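Local coordinates for hypothetical protein (Bacteroides fragilis, PDB 4I17), which is of unknown function but belongs to the TPR repeat proteins and probably serves as a helical scaffold for binding other proteins, at residues N74-Y79 / A110-L115; E94-L99 / I118-E123. One frame throughout, in Å; residues are numbered along the deposited sequence.

Interaction 1: N74-Y79 / A110-L115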
loop_
_atom_site.group_PDB
_atom_site.type_symbol
_atom_site.label_atom_id
_atom_site.label_comp_id
_atom_site.label_asym_id
_atom_site.label_seq_id
_atom_site.Cartn_x
_atom_site.Cartn_y
_atom_site.Cartn_z
ATOM N N ASN A 74 18.234 10.023 2.536
ATOM C CA ASN A 74 16.966 9.965 3.287
ATOM C C ASN A 74 15.902 9.202 2.483
ATOM O O ASN A 74 14.794 9.698 2.263
ATOM C CB ASN A 74 16.522 11.437 3.489
ATOM C CG ASN A 74 15.569 11.708 4.608
ATOM O OD1 ASN A 74 15.293 10.849 5.429
ATOM N ND2 ASN A 74 15.027 12.924 4.641
ATOM N N LEU A 75 16.291 8.037 1.970
ATOM C CA LEU A 75 15.509 7.287 0.998
ATOM C C LEU A 75 14.104 6.951 1.389
ATOM O O LEU A 75 13.228 7.145 0.560
ATOM C CB LEU A 75 16.228 6.019 0.579
ATOM C CG LEU A 75 17.368 6.266 -0.377
ATOM C CD1 LEU A 75 18.096 4.970 -0.676
ATOM C CD2 LEU A 75 16.865 6.896 -1.676
ATOM N N ALA A 76 13.858 6.454 2.597
ATOM C CA ALA A 76 12.468 6.130 2.946
ATOM C C ALA A 76 11.594 7.386 2.927
ATOM O O ALA A 76 10.502 7.370 2.352
ATOM C CB ALA A 76 12.399 5.469 4.308
ATOM N N ASN A 77 12.086 8.476 3.494
ATOM C CA ASN A 77 11.330 9.726 3.500
ATOM C C ASN A 77 11.162 10.303 2.098
ATOM O O ASN A 77 10.104 10.867 1.810
ATOM C CB ASN A 77 12.009 10.740 4.408
ATOM C CG ASN A 77 11.773 10.409 5.859
ATOM O OD1 ASN A 77 10.707 9.927 6.243
ATOM N ND2 ASN A 77 12.787 10.582 6.678
ATOM N N ALA A 78 12.193 10.180 1.231
ATOM C CA ALA A 78 12.129 10.705 -0.147
ATOM C C ALA A 78 11.115 9.902 -0.983
ATOM O O ALA A 78 10.347 10.500 -1.732
ATOM C CB ALA A 78 13.507 10.664 -0.800
ATOM N N TYR A 79 11.079 8.560 -0.840
ATOM C CA TYR A 79 10.057 7.762 -1.556
ATOM C C TYR A 79 8.655 8.066 -1.035
ATOM O O TYR A 79 7.733 8.123 -1.834
ATOM C CB TYR A 79 10.306 6.255 -1.419
ATOM C CG TYR A 79 11.321 5.745 -2.416
ATOM C CD1 TYR A 79 11.000 5.618 -3.768
ATOM C CD2 TYR A 79 12.608 5.413 -2.018
ATOM C CE1 TYR A 79 11.938 5.157 -4.694
ATOM C CE2 TYR A 79 13.547 4.924 -2.929
ATOM C CZ TYR A 79 13.206 4.804 -4.266
ATOM O OH TYR A 79 14.127 4.327 -5.160
ATOM N N ALA A 110 9.406 0.323 8.229
ATOM C CA ALA A 110 8.064 0.292 8.825
ATOM C C ALA A 110 7.050 1.202 8.111
ATOM O O ALA A 110 5.997 0.703 7.717
ATOM C CB ALA A 110 8.123 0.658 10.303
ATOM N N THR A 111 7.350 2.506 7.932
ATOM C CA THR A 111 6.377 3.436 7.351
ATOM C C THR A 111 6.065 3.076 5.864
ATOM O O THR A 111 4.885 3.035 5.529
ATOM C CB THR A 111 6.786 4.900 7.583
ATOM O OG1 THR A 111 6.941 5.084 9.005
ATOM C CG2 THR A 111 5.723 5.875 7.108
ATOM N N ILE A 112 7.075 2.760 5.015
ATOM C CA ILE A 112 6.805 2.378 3.610
ATOM C C ILE A 112 5.970 1.080 3.571
ATOM O O ILE A 112 5.001 1.010 2.803
ATOM C CB ILE A 112 8.075 2.250 2.739
ATOM C CG1 ILE A 112 8.817 3.590 2.635
ATOM C CG2 ILE A 112 7.717 1.748 1.314
ATOM C CD1 ILE A 112 10.163 3.467 1.988
ATOM N N GLU A 113 6.320 0.065 4.401
ATOM C CA GLU A 113 5.530 -1.177 4.411
ATOM C C GLU A 113 4.101 -0.902 4.819
ATOM O O GLU A 113 3.215 -1.498 4.211
ATOM C CB GLU A 113 6.119 -2.270 5.312
ATOM C CG GLU A 113 7.346 -2.951 4.738
ATOM C CD GLU A 113 7.719 -4.291 5.354
ATOM O OE1 GLU A 113 7.096 -4.705 6.362
ATOM O OE2 GLU A 113 8.629 -4.944 4.796
ATOM N N LYS A 114 3.864 0.000 5.813
ATOM C CA LYS A 114 2.499 0.309 6.245
ATOM C C LYS A 114 1.713 0.913 5.095
ATOM O O LYS A 114 0.630 0.444 4.821
ATOM C CB LYS A 114 2.461 1.246 7.463
ATOM C CG LYS A 114 2.841 0.577 8.781
ATOM C CD LYS A 114 2.881 1.605 9.917
ATOM C CE LYS A 114 3.162 0.988 11.270
ATOM N NZ LYS A 114 4.560 0.493 11.391
ATOM N N LEU A 115 2.271 1.924 4.392
ATOM C CA LEU A 115 1.562 2.560 3.272
ATOM C C LEU A 115 1.263 1.585 2.124
ATOM O O LEU A 115 0.162 1.609 1.551
ATOM C CB LEU A 115 2.376 3.741 2.752
ATOM C CG LEU A 115 2.629 4.825 3.799
ATOM C CD1 LEU A 115 3.724 5.795 3.336
ATOM C CD2 LEU A 115 1.340 5.547 4.163
#
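A76 and Y79 both meet the same atom across this contact, the terminal methyl CD1 of I112. N74, just ahead of helix 75-88, stands at the N-cap position, yet its side chain makes no capping bond; instead its carboxamide oxygen turns to the following turn of chain, where OD1 of N74 accepts a hydrogen bond of 2.8 Å from ND2 of N77. The bond is moderately bent, with an N-H...O angle of 152°, and the donor is tilted out of the carbonyl plane.

A76 carries most of the first helix's share of the contact. Its CA lies 3.6 Å from CD1 of I112, and its CB 3.8 Å from the same methyl, so a short side chain lets I112 reach right up to the backbone. The pairing joins a helix to the next but one, as in the right-handed stacking of TPR helices: helix 92-105 lies between 75-88 and 110-129 along the chain, and the first turns of those two approach each other, with CA of A76 6.8 Å from CA of I112. I112 reaches over by placing CG1 beside its backbone N (chi1 -62°) and then running on extended to CD1.

Y79, one turn after A76, adds a looser touch, its CB 4.4 Å from CD1 of I112; beyond CB the side chain leads away, to E101 and A105 of helix 92-105 and to I69 of helix 58-70. I112 also packs on I80 of helix 75-88 and on I103 of helix 92-105, the latter lying between the two segments in sequence.

Interaction 2: E94-L99 / I118-E123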
loop_
_atom_site.group_PDB
_atom_site.type_symbol
_atom_site.label_atom_id
_atom_site.label_comp_id
_atom_site.label_asym_id
_atom_site.label_seq_id
_atom_site.Cartn_x
_atom_site.Cartn_y
_atom_site.Cartn_z
ATOM N N GLU A 94 0.670 5.766 -9.900
ATOM C CA GLU A 94 2.032 6.233 -9.617
ATOM C C GLU A 94 2.293 6.229 -8.122
ATOM O O GLU A 94 3.425 5.999 -7.703
ATOM C CB GLU A 94 2.272 7.599 -10.226
ATOM C CG GLU A 94 3.738 7.962 -10.270
ATOM C CD GLU A 94 4.708 7.102 -11.037
ATOM O OE1 GLU A 94 4.910 7.374 -12.240
ATOM O OE2 GLU A 94 5.356 6.240 -10.404
ATOM N N TYR A 95 1.240 6.428 -7.315
ATOM C CA TYR A 95 1.381 6.352 -5.852
ATOM C C TYR A 95 1.897 4.968 -5.448
ATOM O O TYR A 95 2.946 4.870 -4.808
ATOM C CB TYR A 95 0.025 6.629 -5.191
ATOM C CG TYR A 95 0.046 6.402 -3.697
ATOM C CD1 TYR A 95 0.705 7.283 -2.849
ATOM C CD2 TYR A 95 -0.677 5.359 -3.120
ATOM C CE1 TYR A 95 0.700 7.099 -1.468
ATOM C CE2 TYR A 95 -0.697 5.176 -1.739
ATOM C CZ TYR A 95 -0.037 6.073 -0.920
ATOM O OH TYR A 95 -0.034 5.904 0.441
ATOM N N ILE A 96 1.217 3.894 -5.889
ATOM C CA ILE A 96 1.637 2.539 -5.508
ATOM C C ILE A 96 2.906 2.094 -6.254
ATOM O O ILE A 96 3.702 1.340 -5.683
ATOM C CB ILE A 96 0.483 1.498 -5.608
ATOM C CG1 ILE A 96 0.846 0.177 -4.895
ATOM C CG2 ILE A 96 0.025 1.240 -7.067
ATOM C CD1 ILE A 96 1.262 0.362 -3.382
ATOM N N ALA A 97 3.133 2.566 -7.491
ATOM C CA ALA A 97 4.380 2.238 -8.213
ATOM C C ALA A 97 5.601 2.798 -7.465
ATOM O O ALA A 97 6.612 2.111 -7.335
ATOM C CB ALA A 97 4.340 2.792 -9.629
ATOM N N THR A 98 5.481 4.011 -6.913
ATOM C CA THR A 98 6.553 4.657 -6.140
ATOM C C THR A 98 6.765 3.922 -4.848
ATOM O O THR A 98 7.912 3.639 -4.497
ATOM C CB THR A 98 6.258 6.150 -5.888
ATOM O OG1 THR A 98 6.024 6.774 -7.146
ATOM C CG2 THR A 98 7.437 6.859 -5.229
ATOM N N LEU A 99 5.679 3.590 -4.130
ATOM C CA LEU A 99 5.864 2.818 -2.896
ATOM C C LEU A 99 6.525 1.473 -3.185
ATOM O O LEU A 99 7.311 1.010 -2.361
ATOM C CB LEU A 99 4.531 2.597 -2.169
ATOM C CG LEU A 99 3.887 3.862 -1.558
ATOM C CD1 LEU A 99 2.500 3.526 -1.022
ATOM C CD2 LEU A 99 4.746 4.419 -0.407
ATOM N N ILE A 118 -1.406 -0.890 3.357
ATOM C CA ILE A 118 -2.737 -0.261 3.516
ATOM C C ILE A 118 -3.372 -0.070 2.133
ATOM O O ILE A 118 -4.574 -0.306 1.963
ATOM C CB ILE A 118 -2.634 1.059 4.338
ATOM C CG1 ILE A 118 -2.445 0.681 5.824
ATOM C CG2 ILE A 118 -3.886 1.975 4.157
ATOM C CD1 ILE A 118 -1.816 1.742 6.653
ATOM N N TYR A 119 -2.567 0.326 1.157
ATOM C CA TYR A 119 -3.083 0.555 -0.197
ATOM C C TYR A 119 -3.763 -0.713 -0.752
ATOM O O TYR A 119 -4.896 -0.667 -1.262
ATOM C CB TYR A 119 -1.940 0.982 -1.127
ATOM C CG TYR A 119 -2.407 1.117 -2.554
ATOM C CD1 TYR A 119 -2.992 2.297 -3.005
ATOM C CD2 TYR A 119 -2.323 0.046 -3.441
ATOM C CE1 TYR A 119 -3.478 2.409 -4.313
ATOM C CE2 TYR A 119 -2.804 0.146 -4.745
ATOM C CZ TYR A 119 -3.354 1.342 -5.183
ATOM O OH TYR A 119 -3.800 1.468 -6.471
ATOM N N TYR A 120 -3.027 -1.837 -0.699
ATOM C CA TYR A 120 -3.518 -3.091 -1.225
ATOM C C TYR A 120 -4.647 -3.682 -0.372
ATOM O O TYR A 120 -5.538 -4.313 -0.949
ATOM C CB TYR A 120 -2.371 -4.092 -1.407
ATOM C CG TYR A 120 -1.624 -3.809 -2.697
ATOM C CD1 TYR A 120 -2.279 -3.856 -3.929
ATOM C CD2 TYR A 120 -0.269 -3.467 -2.685
ATOM C CE1 TYR A 120 -1.598 -3.616 -5.124
ATOM C CE2 TYR A 120 0.423 -3.231 -3.872
ATOM C CZ TYR A 120 -0.250 -3.291 -5.088
ATOM O OH TYR A 120 0.409 -3.047 -6.270
ATOM N N LEU A 121 -4.631 -3.488 0.964
ATOM C CA LEU A 121 -5.760 -3.998 1.776
ATOM C C LEU A 121 -7.054 -3.211 1.446
ATOM O O LEU A 121 -8.125 -3.799 1.355
ATOM C CB LEU A 121 -5.444 -3.884 3.260
ATOM C CG LEU A 121 -4.302 -4.792 3.775
ATOM C CD1 LEU A 121 -3.851 -4.358 5.162
ATOM C CD2 LEU A 121 -4.682 -6.245 3.726
ATOM N N LYS A 122 -6.928 -1.898 1.232
ATOM C CA LYS A 122 -8.066 -1.033 0.870
ATOM C C LYS A 122 -8.586 -1.387 -0.519
ATOM O O LYS A 122 -9.795 -1.451 -0.692
ATOM C CB LYS A 122 -7.666 0.445 0.931
ATOM N N GLU A 123 -7.681 -1.656 -1.497
ATOM C CA GLU A 123 -8.066 -2.091 -2.846
ATOM C C GLU A 123 -8.786 -3.434 -2.773
ATOM O O GLU A 123 -9.849 -3.590 -3.387
ATOM C CB GLU A 123 -6.846 -2.207 -3.777
ATOM C CG GLU A 123 -6.289 -0.866 -4.233
ATOM C CD GLU A 123 -7.284 -0.071 -5.059
ATOM O OE1 GLU A 123 -7.583 -0.510 -6.191
ATOM O OE2 GLU A 123 -7.837 0.925 -4.536
#
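I96 packs against the aromatic rings of Y119 and Y120, making the contact almost wholly apolar; no hydrogen bond joins the two segments. The clearest aromatic interaction is a CH-pi one: CB of I96 sits over a face of the Y119 ring, 3.8 Å from its centroid and close to the ring normal. With CG1 anti to the backbone N (chi1 -166°), the longer branch of I96 also comes to the ring, CG1 lying 3.5 Å from CD2 of Y119. The opposite face of that ring is covered by CG of E123 from its own helix, so the phenol is clasped from two sides.

The same branch packs on Y120: CG1 of I96 lies 3.6 Å from CE2 of Y120 and also meets the hydroxyl oxygen, OH, and the isoleucine crosses both tyrosine side chains at about a right angle. The two tyrosines support each other as well, CD2 of Y119 lying over the centre of the Y120 ring.

Y95 and Y119 form an oblique aromatic pair, with planes at 56° and side chains sliding past each other in opposite directions. CD1 of Y119 comes to the edge of the Y95 ring, 3.8 Å from CD2 of Y95, while CD1 of L99 covers one face of it.

The axes of segments 94-99 and 118-123 approach to 11.4 Å, a spacing bridged by these large side chains. The segments run roughly antiparallel, at 137° between their N-to-C directions, consistent with consecutive helices of a TPR array. On one flank Y95 and L99 pack on S83 of helix 75-88; on the other, Y120 stacks with H142 and touches N139 and A143 of helix 133-143.

Interactions 1 and 2 lie with centres 12 Å apart and share helix 110-129, interaction 1 using its first turns and interaction 2 a region further on. Along the chain their segments alternate: 74-79, 94-99, 110-115, 118-123. Helix 110-129 thus meets helix 75-88 near its start and helix 92-105 farther along. The two sites touch directly, for instance CB of L115 against CD1 of L99 and CG2 of I112 against O of L99, so that three successive helices pack against one another. Such stacking, in which a helix packs on the next (interaction 2) and on the next but one (interaction 1), builds the elongated all-helical TPR solenoid.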